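Local coordinates for short chain dehydrogenase/reductase (Acinetobacter baumannii, PDB 4IUY), which probably catalyses the NAD(P)-dependent oxidation or reduction of a substrate on a Rossmann-fold scaffold, as other short-chain dehydrogenases/reductases do, at residues D117-F121 / L122-D126; I132-T135 / N136-P140; L173-S176 / P177-S181; L185-L188 / T189-A193. All coordinates share one frame; numbering follows the deposited sequence. Where two conformers were deposited one is given.

Contact 1 (D117-F121 / L122-D126)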
loop_
_atom_site.group_PDB
_atom_site.type_symbol
_atom_site.label_atom_id
_atom_site.label_comp_id
_atom_site.label_asym_id
_atom_site.label_seq_id
_atom_site.Cartn_x
_atom_site.Cartn_y
_atom_site.Cartn_z
ATOM N N ASP D 117 -13.704 -21.142 -1.783
ATOM C CA ASP D 117 -14.530 -21.794 -2.778
ATOM C C ASP D 117 -14.085 -21.172 -4.091
ATOM O O ASP D 117 -13.168 -20.359 -4.116
ATOM C CB ASP D 117 -16.016 -21.513 -2.522
ATOM C CG ASP D 117 -16.931 -22.592 -3.100
ATOM O OD1 ASP D 117 -16.512 -23.332 -4.023
ATOM O OD2 ASP D 117 -18.095 -22.678 -2.656
ATOM N N THR D 118 -14.707 -21.585 -5.178
ATOM C CA THR D 118 -14.486 -20.977 -6.473
ATOM C C THR D 118 -15.832 -20.786 -7.118
ATOM O O THR D 118 -16.499 -21.756 -7.457
ATOM C CB THR D 118 -13.614 -21.847 -7.379
ATOM O OG1 THR D 118 -12.358 -22.082 -6.732
ATOM C CG2 THR D 118 -13.366 -21.130 -8.692
ATOM N N LYS D 119 -16.253 -19.536 -7.232
ATOM C CA LYS D 119 -17.531 -19.205 -7.836
ATOM C C LYS D 119 -17.394 -17.878 -8.526
ATOM O O LYS D 119 -16.645 -17.024 -8.078
ATOM C CB LYS D 119 -18.639 -19.080 -6.785
ATOM C CG LYS D 119 -19.076 -20.376 -6.142
ATOM C CD LYS D 119 -20.350 -20.131 -5.368
ATOM C CE LYS D 119 -20.835 -21.384 -4.703
ATOM N NZ LYS D 119 -22.260 -21.197 -4.313
ATOM N N ARG D 120 -18.146 -17.704 -9.602
ATOM C CA ARG D 120 -18.245 -16.424 -10.264
ATOM C C ARG D 120 -18.697 -15.376 -9.249
ATOM O O ARG D 120 -19.324 -15.711 -8.229
ATOM C CB ARG D 120 -19.229 -16.527 -11.427
ATOM C CG ARG D 120 -18.764 -17.548 -12.449
ATOM C CD ARG D 120 -19.425 -17.384 -13.802
ATOM N NE ARG D 120 -20.473 -18.374 -13.854
ATOM C CZ ARG D 120 -20.374 -19.533 -14.476
ATOM N NH1 ARG D 120 -19.278 -19.843 -15.160
ATOM N NH2 ARG D 120 -21.384 -20.371 -14.422
ATOM N N PHE D 121 -18.328 -14.122 -9.502
ATOM C CA PHE D 121 -18.666 -13.058 -8.576
ATOM C C PHE D 121 -20.151 -13.060 -8.213
ATOM O O PHE D 121 -20.504 -12.962 -7.037
ATOM C CB PHE D 121 -18.252 -11.678 -9.094
ATOM C CG PHE D 121 -18.728 -10.565 -8.205
ATOM C CD1 PHE D 121 -18.052 -10.261 -7.036
ATOM C CD2 PHE D 121 -19.897 -9.872 -8.505
ATOM C CE1 PHE D 121 -18.517 -9.284 -6.194
ATOM C CE2 PHE D 121 -20.364 -8.878 -7.673
ATOM C CZ PHE D 121 -19.677 -8.585 -6.512
ATOM N N LEU D 122 -21.004 -13.220 -9.223
ATOM C CA LEU D 122 -22.449 -13.167 -9.044
ATOM C C LEU D 122 -23.098 -14.476 -8.536
ATOM O O LEU D 122 -24.305 -14.494 -8.280
ATOM C CB LEU D 122 -23.130 -12.725 -10.348
ATOM C CG LEU D 122 -22.841 -11.302 -10.847
ATOM C CD1 LEU D 122 -23.469 -11.099 -12.219
ATOM C CD2 LEU D 122 -23.313 -10.218 -9.872
ATOM N N ASP D 123 -22.329 -15.563 -8.439
ATOM C CA ASP D 123 -22.880 -16.848 -8.016
ATOM C C ASP D 123 -22.744 -17.084 -6.514
ATOM O O ASP D 123 -23.399 -17.956 -5.953
ATOM C CB ASP D 123 -22.219 -18.021 -8.746
ATOM C CG ASP D 123 -22.473 -18.008 -10.231
ATOM O OD1 ASP D 123 -23.384 -17.275 -10.678
ATOM O OD2 ASP D 123 -21.799 -18.786 -10.947
ATOM N N TYR D 124 -21.872 -16.327 -5.863
ATOM C CA TYR D 124 -21.709 -16.444 -4.417
ATOM C C TYR D 124 -22.989 -16.008 -3.681
ATOM O O TYR D 124 -23.529 -14.932 -3.954
ATOM C CB TYR D 124 -20.534 -15.584 -3.951
ATOM C CG TYR D 124 -19.189 -16.238 -4.010
ATOM C CD1 TYR D 124 -18.863 -17.267 -3.121
ATOM C CD2 TYR D 124 -18.225 -15.815 -4.931
ATOM C CE1 TYR D 124 -17.625 -17.871 -3.150
ATOM C CE2 TYR D 124 -16.977 -16.413 -4.972
ATOM C CZ TYR D 124 -16.682 -17.444 -4.073
ATOM O OH TYR D 124 -15.458 -18.065 -4.087
ATOM N N ASN D 125 -23.463 -16.823 -2.740
ATOM C CA ASN D 125 -24.639 -16.444 -1.952
ATOM C C ASN D 125 -24.341 -16.072 -0.491
ATOM O O ASN D 125 -23.184 -16.146 -0.030
ATOM C CB ASN D 125 -25.734 -17.511 -2.019
ATOM C CG ASN D 125 -25.279 -18.864 -1.491
ATOM O OD1 ASN D 125 -24.678 -18.968 -0.421
ATOM N ND2 ASN D 125 -25.565 -19.915 -2.255
ATOM N N ASP D 126 -25.403 -15.686 0.221
ATOM C CA ASP D 126 -25.310 -15.245 1.608
ATOM C C ASP D 126 -24.697 -16.343 2.486
ATOM O O ASP D 126 -23.933 -16.056 3.414
ATOM C CB ASP D 126 -26.690 -14.843 2.169
ATOM C CG ASP D 126 -27.245 -13.539 1.571
ATOM O OD1 ASP D 126 -26.475 -12.700 1.069
ATOM O OD2 ASP D 126 -28.476 -13.332 1.646
#

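Contact 2 (I132-T135 / N136-P140)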
loop_
_atom_site.group_PDB
_atom_site.type_symbol
_atom_site.label_atom_id
_atom_site.label_comp_id
_atom_site.label_asym_id
_atom_site.label_seq_id
_atom_site.Cartn_x
_atom_site.Cartn_y
_atom_site.Cartn_z
ATOM N N ILE D 132 -17.365 -18.144 4.587
ATOM C CA ILE D 132 -16.012 -17.709 4.252
ATOM C C ILE D 132 -15.537 -16.541 5.125
ATOM O O ILE D 132 -14.425 -16.556 5.644
ATOM C CB ILE D 132 -15.923 -17.367 2.765
ATOM C CG1 ILE D 132 -16.068 -18.644 1.957
ATOM C CG2 ILE D 132 -14.610 -16.629 2.427
ATOM C CD1 ILE D 132 -16.394 -18.399 0.520
ATOM N N VAL D 133 -16.386 -15.534 5.287
ATOM C CA VAL D 133 -16.008 -14.354 6.043
ATOM C C VAL D 133 -15.971 -14.603 7.559
ATOM O O VAL D 133 -15.026 -14.148 8.234
ATOM C CB VAL D 133 -16.896 -13.137 5.668
ATOM C CG1 VAL D 133 -16.489 -11.930 6.476
ATOM C CG2 VAL D 133 -16.754 -12.819 4.165
ATOM N N ASP D 134 -16.946 -15.360 8.087
ATOM C CA ASP D 134 -16.946 -15.685 9.525
ATOM C C ASP D 134 -15.764 -16.534 9.925
ATOM O O ASP D 134 -15.150 -16.286 10.960
ATOM C CB ASP D 134 -18.236 -16.375 9.970
ATOM C CG ASP D 134 -19.424 -15.456 9.898
ATOM O OD1 ASP D 134 -19.215 -14.256 9.607
ATOM O OD2 ASP D 134 -20.549 -15.926 10.132
ATOM N N THR D 135 -15.449 -17.527 9.100
ATOM C CA THR D 135 -14.297 -18.382 9.318
ATOM C C THR D 135 -12.964 -17.639 9.126
ATOM O O THR D 135 -12.043 -17.800 9.925
ATOM C CB THR D 135 -14.314 -19.594 8.373
ATOM O OG1 THR D 135 -15.404 -20.458 8.717
ATOM C CG2 THR D 135 -12.990 -20.376 8.468
ATOM N N ASN D 136 -12.864 -16.819 8.079
ATOM C CA ASN D 136 -11.582 -16.190 7.752
ATOM C C ASN D 136 -11.268 -14.935 8.528
ATOM O O ASN D 136 -10.090 -14.597 8.703
ATOM C CB ASN D 136 -11.469 -15.890 6.250
ATOM C CG ASN D 136 -11.396 -17.146 5.392
ATOM O OD1 ASN D 136 -10.992 -18.193 5.855
ATOM N ND2 ASN D 136 -11.794 -17.037 4.138
ATOM N N LEU D 137 -12.306 -14.261 9.020
ATOM C CA LEU D 137 -12.125 -12.943 9.640
ATOM C C LEU D 137 -12.766 -12.866 11.037
ATOM O O LEU D 137 -12.118 -12.487 12.013
ATOM C CB LEU D 137 -12.678 -11.841 8.743
ATOM C CG LEU D 137 -12.702 -10.413 9.296
ATOM C CD1 LEU D 137 -11.293 -9.901 9.686
ATOM C CD2 LEU D 137 -13.349 -9.475 8.296
ATOM N N LYS D 138 -14.034 -13.238 11.144
ATOM C CA LYS D 138 -14.684 -13.135 12.452
ATOM C C LYS D 138 -14.098 -14.081 13.497
ATOM O O LYS D 138 -13.892 -13.681 14.637
ATOM C CB LYS D 138 -16.178 -13.345 12.352
ATOM C CG LYS D 138 -16.909 -13.066 13.651
ATOM C CD LYS D 138 -18.393 -13.228 13.439
ATOM C CE LYS D 138 -19.152 -13.129 14.763
ATOM N NZ LYS D 138 -20.600 -13.486 14.582
ATOM N N ALA D 139 -13.856 -15.332 13.127
ATOM C CA ALA D 139 -13.304 -16.291 14.081
ATOM C C ALA D 139 -11.922 -15.929 14.635
ATOM O O ALA D 139 -11.728 -15.970 15.851
ATOM C CB ALA D 139 -13.334 -17.709 13.530
ATOM N N PRO D 140 -10.957 -15.580 13.753
ATOM C CA PRO D 140 -9.644 -15.177 14.270
ATOM C C PRO D 140 -9.758 -14.001 15.232
ATOM O O PRO D 140 -8.998 -13.944 16.208
ATOM C CB PRO D 140 -8.881 -14.764 13.004
ATOM C CG PRO D 140 -9.565 -15.466 11.904
ATOM C CD PRO D 140 -10.982 -15.594 12.273
#

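Contact 3 (L173-S176 / P177-S181)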
loop_
_atom_site.group_PDB
_atom_site.type_symbol
_atom_site.label_atom_id
_atom_site.label_comp_id
_atom_site.label_asym_id
_atom_site.label_seq_id
_atom_site.Cartn_x
_atom_site.Cartn_y
_atom_site.Cartn_z
ATOM N N LEU D 173 -9.509 -14.427 -9.614
ATOM C CA LEU D 173 -10.894 -14.625 -10.039
ATOM C C LEU D 173 -11.590 -15.712 -9.242
ATOM O O LEU D 173 -10.983 -16.729 -8.929
ATOM C CB LEU D 173 -10.923 -15.010 -11.507
ATOM C CG LEU D 173 -10.311 -13.945 -12.409
ATOM C CD1 LEU D 173 -10.385 -14.435 -13.829
ATOM C CD2 LEU D 173 -11.036 -12.625 -12.237
ATOM N N GLY D 174 -12.870 -15.517 -8.955
ATOM C CA GLY D 174 -13.682 -16.563 -8.364
ATOM C C GLY D 174 -13.513 -16.689 -6.855
ATOM O O GLY D 174 -13.919 -17.686 -6.274
ATOM N N VAL D 175 -12.887 -15.697 -6.220
ATOM C CA VAL D 175 -12.570 -15.792 -4.788
ATOM C C VAL D 175 -12.876 -14.495 -4.033
ATOM O O VAL D 175 -12.197 -14.148 -3.062
ATOM C CB VAL D 175 -11.093 -16.189 -4.587
ATOM C CG1 VAL D 175 -10.870 -17.632 -5.027
ATOM C CG2 VAL D 175 -10.160 -15.236 -5.385
ATOM N N SER D 176 -13.905 -13.784 -4.478
ATOM C CA SER D 176 -14.224 -12.478 -3.891
ATOM C C SER D 176 -14.435 -12.448 -2.352
ATOM O O SER D 176 -13.870 -11.583 -1.674
ATOM C CB SER D 176 -15.362 -11.783 -4.665
ATOM O OG SER D 176 -16.329 -12.715 -5.111
ATOM N N PRO D 177 -15.232 -13.379 -1.794
ATOM C CA PRO D 177 -15.387 -13.293 -0.329
ATOM C C PRO D 177 -14.078 -13.563 0.416
ATOM O O PRO D 177 -13.797 -12.894 1.415
ATOM C CB PRO D 177 -16.426 -14.390 -0.009
ATOM C CG PRO D 177 -17.150 -14.634 -1.323
ATOM C CD PRO D 177 -16.079 -14.446 -2.369
ATOM N N TYR D 178 -13.268 -14.482 -0.104
ATOM C CA TYR D 178 -11.961 -14.787 0.480
ATOM C C TYR D 178 -11.047 -13.541 0.465
ATOM O O TYR D 178 -10.432 -13.216 1.479
ATOM C CB TYR D 178 -11.333 -15.944 -0.286
ATOM C CG TYR D 178 -10.015 -16.450 0.230
ATOM C CD1 TYR D 178 -9.968 -17.487 1.165
ATOM C CD2 TYR D 178 -8.803 -15.937 -0.256
ATOM C CE1 TYR D 178 -8.779 -17.980 1.614
ATOM C CE2 TYR D 178 -7.603 -16.430 0.194
ATOM C CZ TYR D 178 -7.601 -17.467 1.126
ATOM O OH TYR D 178 -6.417 -17.988 1.587
ATOM N N CYS D 179 -10.953 -12.870 -0.684
ATOM C CA CYS D 179 -10.172 -11.624 -0.801
ATOM C C CYS D 179 -10.652 -10.555 0.169
ATOM O O CYS D 179 -9.839 -9.897 0.815
ATOM C CB CYS D 179 -10.221 -11.057 -2.231
ATOM S SG CYS D 179 -9.250 -12.058 -3.400
ATOM N N ALA D 180 -11.968 -10.367 0.260
ATOM C CA ALA D 180 -12.490 -9.354 1.178
ATOM C C ALA D 180 -12.100 -9.684 2.636
ATOM O O ALA D 180 -11.668 -8.806 3.393
ATOM C CB ALA D 180 -14.002 -9.208 1.024
ATOM N N SER D 181 -12.249 -10.956 3.016
ATOM C CA SER D 181 -12.006 -11.372 4.388
ATOM C C SER D 181 -10.522 -11.262 4.744
ATOM O O SER D 181 -10.172 -10.793 5.840
ATOM C CB SER D 181 -12.563 -12.787 4.628
ATOM O OG SER D 181 -11.852 -13.766 3.882
#

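Contact 4 (L185-L188 / T189-A193)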
loop_
_atom_site.group_PDB
_atom_site.type_symbol
_atom_site.label_atom_id
_atom_site.label_comp_id
_atom_site.label_asym_id
_atom_site.label_seq_id
_atom_site.Cartn_x
_atom_site.Cartn_y
_atom_site.Cartn_z
ATOM N N LEU D 185 -8.734 -9.070 7.541
ATOM C CA LEU D 185 -7.874 -9.618 8.572
ATOM C C LEU D 185 -6.524 -8.902 8.593
ATOM O O LEU D 185 -5.992 -8.591 9.672
ATOM C CB LEU D 185 -7.690 -11.120 8.379
ATOM C CG LEU D 185 -6.844 -11.848 9.422
ATOM C CD1 LEU D 185 -7.386 -11.658 10.819
ATOM C CD2 LEU D 185 -6.654 -13.337 9.078
ATOM N N ARG D 186 -6.012 -8.577 7.407
ATOM C CA ARG D 186 -4.742 -7.855 7.308
ATOM C C ARG D 186 -4.808 -6.518 8.041
ATOM O O ARG D 186 -3.923 -6.186 8.826
ATOM C CB ARG D 186 -4.334 -7.614 5.850
ATOM C CG ARG D 186 -2.982 -6.919 5.717
ATOM C CD ARG D 186 -2.683 -6.540 4.259
ATOM N NE ARG D 186 -1.253 -6.303 4.100
ATOM C CZ ARG D 186 -0.649 -5.143 4.342
ATOM N NH1 ARG D 186 -1.356 -4.083 4.747
ATOM N NH2 ARG D 186 0.668 -5.044 4.183
ATOM N N HIS D 187 -5.857 -5.747 7.807
ATOM C CA HIS D 187 -5.917 -4.456 8.470
ATOM C C HIS D 187 -6.206 -4.591 9.973
ATOM O O HIS D 187 -5.736 -3.771 10.776
ATOM C CB HIS D 187 -6.943 -3.538 7.810
ATOM C CG HIS D 187 -6.817 -2.104 8.209
ATOM N ND1 HIS D 187 -5.594 -1.499 8.412
ATOM C CD2 HIS D 187 -7.750 -1.138 8.388
ATOM C CE1 HIS D 187 -5.780 -0.227 8.729
ATOM N NE2 HIS D 187 -7.079 0.023 8.705
ATOM N N LEU D 188 -6.969 -5.623 10.336
ATOM C CA LEU D 188 -7.285 -5.903 11.735
ATOM C C LEU D 188 -6.007 -6.249 12.489
ATOM O O LEU D 188 -5.835 -5.864 13.639
ATOM C CB LEU D 188 -8.307 -7.039 11.857
ATOM C CG LEU D 188 -8.811 -7.336 13.286
ATOM C CD1 LEU D 188 -9.434 -6.083 13.879
ATOM C CD2 LEU D 188 -9.803 -8.477 13.322
ATOM N N THR D 189 -5.111 -6.964 11.822
ATOM C CA THR D 189 -3.804 -7.246 12.373
ATOM C C THR D 189 -3.103 -5.927 12.777
ATOM O O THR D 189 -2.617 -5.786 13.905
ATOM C CB THR D 189 -2.952 -8.054 11.365
ATOM O OG1 THR D 189 -3.639 -9.266 11.017
ATOM C CG2 THR D 189 -1.589 -8.377 11.933
ATOM N N GLU D 190 -3.113 -4.946 11.882
ATOM C CA GLU D 190 -2.518 -3.637 12.168
ATOM C C GLU D 190 -3.204 -2.918 13.317
ATOM O O GLU D 190 -2.535 -2.345 14.197
ATOM C CB GLU D 190 -2.548 -2.756 10.922
ATOM C CG GLU D 190 -1.807 -3.387 9.729
ATOM C CD GLU D 190 -1.946 -2.611 8.409
ATOM O OE1 GLU D 190 -3.091 -2.398 7.924
ATOM O OE2 GLU D 190 -0.889 -2.202 7.871
ATOM N N VAL D 191 -4.539 -2.934 13.293
ATOM C CA VAL D 191 -5.347 -2.270 14.321
ATOM C C VAL D 191 -5.146 -2.939 15.696
ATOM O O VAL D 191 -4.959 -2.260 16.700
ATOM C CB VAL D 191 -6.860 -2.249 13.924
ATOM C CG1 VAL D 191 -7.706 -1.700 15.046
ATOM C CG2 VAL D 191 -7.068 -1.411 12.668
HETATM N N MSE D 192 -5.148 -4.270 15.713
HETATM C CA MSE D 192 -4.898 -5.019 16.928
HETATM C C MSE D 192 -3.492 -4.739 17.440
HETATM O O MSE D 192 -3.275 -4.613 18.642
HETATM C CB MSE D 192 -5.087 -6.502 16.702
HETATM C CG MSE D 192 -6.530 -6.949 16.533
HETATM SE SE MSE D 192 -6.595 -8.872 16.031
HETATM C CE MSE D 192 -5.280 -9.545 17.286
ATOM N N ALA D 193 -2.534 -4.622 16.534
ATOM C CA ALA D 193 -1.169 -4.370 16.972
ATOM C C ALA D 193 -1.127 -3.091 17.806
ATOM O O ALA D 193 -0.506 -3.050 18.879
ATOM C CB ALA D 193 -0.263 -4.270 15.810
HETATM O O HOH W 1 -4.033 -3.852 5.598
#

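Contact 1 (D117-F121 / L122-D126)
K119 lays its CB on the ring of Y124, 3.6 Å from the ring centroid and only 10° off the normal, a CH-pi contact over the middle of one face. With CG beside its backbone N and the rest of the chain extended, the lysine runs on obliquely past the tyrosine: its CD comes 3.9 Å from CD1 of Y124, and the ammonium group travels beyond the ring to a salt bridge with D128. A long methylene chain suits this place because it offers apolar CH groups to the aromatic face and still delivers its charge farther on. At the far end of the ring, CB of D117 lies 3.8 Å from OH of Y124, which is hydrogen-bonded to G174.

The chain folds back because R120 to D123 form a type I turn, closed by the bond from D123 N to R120 O at 3.0 Å. The side chains of R120 and D123, at its two ends, lie alongside each other, pointing the same way. Their flat ends are nearly perpendicular, with guanidinium and carboxylate planes 82° apart. NE of R120 meets OD2 of D123 at 3.2 Å through a weak hydrogen bond, strongly bent at 123°, within a salt bridge. Beside the turn, F121 CD2 packs on L122 CD2 at 3.7 Å, the two resting on M192 and V148 of the second subunit, respectively. OD1 of N125, at the N-cap of helix 126-153, accepts from D128 N. The ionic pair, exposed and badly aligned, probably adds less to the shape of this loop than the turn bond and the buried tyrosine.

Contact 2 (I132-T135 / N136-P140)
N136 lies alongside I132, one helical turn earlier, and both side chains point the same way. CB of N136 sits 3.1 Å from I132 O, the carbonyl that takes the backbone N-H of N136 at 2.9 Å. CG, beside the backbone N (chi1 -67°), keeps the amide group back over the preceding turn. Of its two branches, OD1 faces the methyl CG2 of T135 at 3.9 Å, while ND2 approaches the methyl CG2 of I132 at 3.3 Å. The angle is too poor for ND2 to bond to I132 O; its partners lie elsewhere, V115 O and the hydroxyl of S181. An asparagine fits because its ND2 can donate to both of these, while the methyls only wall in the amide.

In classical short-chain dehydrogenases/reductases the helix equivalent to 126-153 is kinked at an active-site asparagine, and N136, at the start of a pi-type turn, probably occupies the corresponding place. V133 O accepts from two donors, L137 N at 2.8 Å and K138 N at 3.2 Å, the latter in the carbonyl plane, so the helix widens into this turn. A139 N then bonds to D134 O at 2.7 Å, again five residues back, nearly in line with the carbonyl. P140 has no N-H to offer, which suits a break in the ladder: it presents only its ring, with CD 3.4 Å from T135 O. K138 runs fully extended beside D134, but its ammonium group passes that carboxylate by and forms a salt bridge with D130 of the second subunit.

Contact 3 (L173-S176 / P177-S181)
V175 and C179 are joined both through the backbone and through their side chains. Among the hydrogen bonds, C179 N reaches V175 O at 3.0 Å, and A180 N follows with S176 O, also at 3.0 Å. V175 holds the N-cap position, so its carbonyl starts the helical ladder; a valine cannot cap with its side chain. P177 fits the first turn, where a missing N-H costs no helical bond. Farther in, the hydroxyl of S181 turns back to donate to Y178 O at 2.8 Å, as short serine side chains often do in helices.

The apolar contacts come from V175. Its CG2, set between backbone N and carbonyl carbon, meets SG of C179 at 3.9 Å, while its CB lies 4.3 Å from CB of Y178. Y178 occupies the tyrosine place of the family's YxxxK sequence pattern; its ring, with chi1 -176°, is directed away from this turn.

Following strand 159-163, this start of helix 176-196 packs P177 on W129 and I132 of helix 126-153, while C179 and A180 rest on H187 and L188 of the second subunit.

Contact 4 (L185-L188 / T189-A193)
Helix 176-196 is the crossover of a beta-alpha-beta unit between strands 159-163 and 202-208, and in its middle H187 and E190 form a histidine-carboxylate hydrogen bond. ND1 donates to OE1 at 2.7 Å, nearly straight and in the plane of the imidazole, although ring and carboxylate planes stand 73° apart. Over one ring face, CG2 of V191 makes a CH-pi contact 4.2 Å from the centroid. NE2 of the histidine bonds to S170 O of the second subunit, so both ring nitrogens donate, consistent with a protonated imidazole.

E190 has a second basic neighbour in R186. The direct salt bridge from NH1 to OE2 is long, at 3.7 Å, and a water also links the two, accepting from R186 NH1 at 2.8 Å and donating to E190 OE1. The arginine's extended chain also lets NE pair with E262. Elsewhere on the helix, CG of L188 meets SE of M192 at 3.8 Å; this selenomethionine stands for methionine, whose apolar chain suits the buried surface beside leucine. T189, packed towards the sheet, folds its hydroxyl back on the helix: OG1 donates to L185 O at 2.8 Å, beside the backbone bond from T189 N to the same oxygen.

The contacts follow one another along the chain: contact 1 in the loop between strand 108-111 and helix 126-153, contact 2 on that helix, contact 3 at the start of helix 176-196 and contact 4 farther along it. Contacts 1 and 3 are closest, with centres 9 Å apart, so the loop lies against the beginning of helix 176-196. Contact 2 touches the other three, whereas contacts 1 and 4 stay about 15 Å apart at their nearest atoms. All four also reach the second subunit. Such pairing of these two long helices between subunits is the usual dimer interface of the family, so one helix pair serves both the Rossmann fold and assembly.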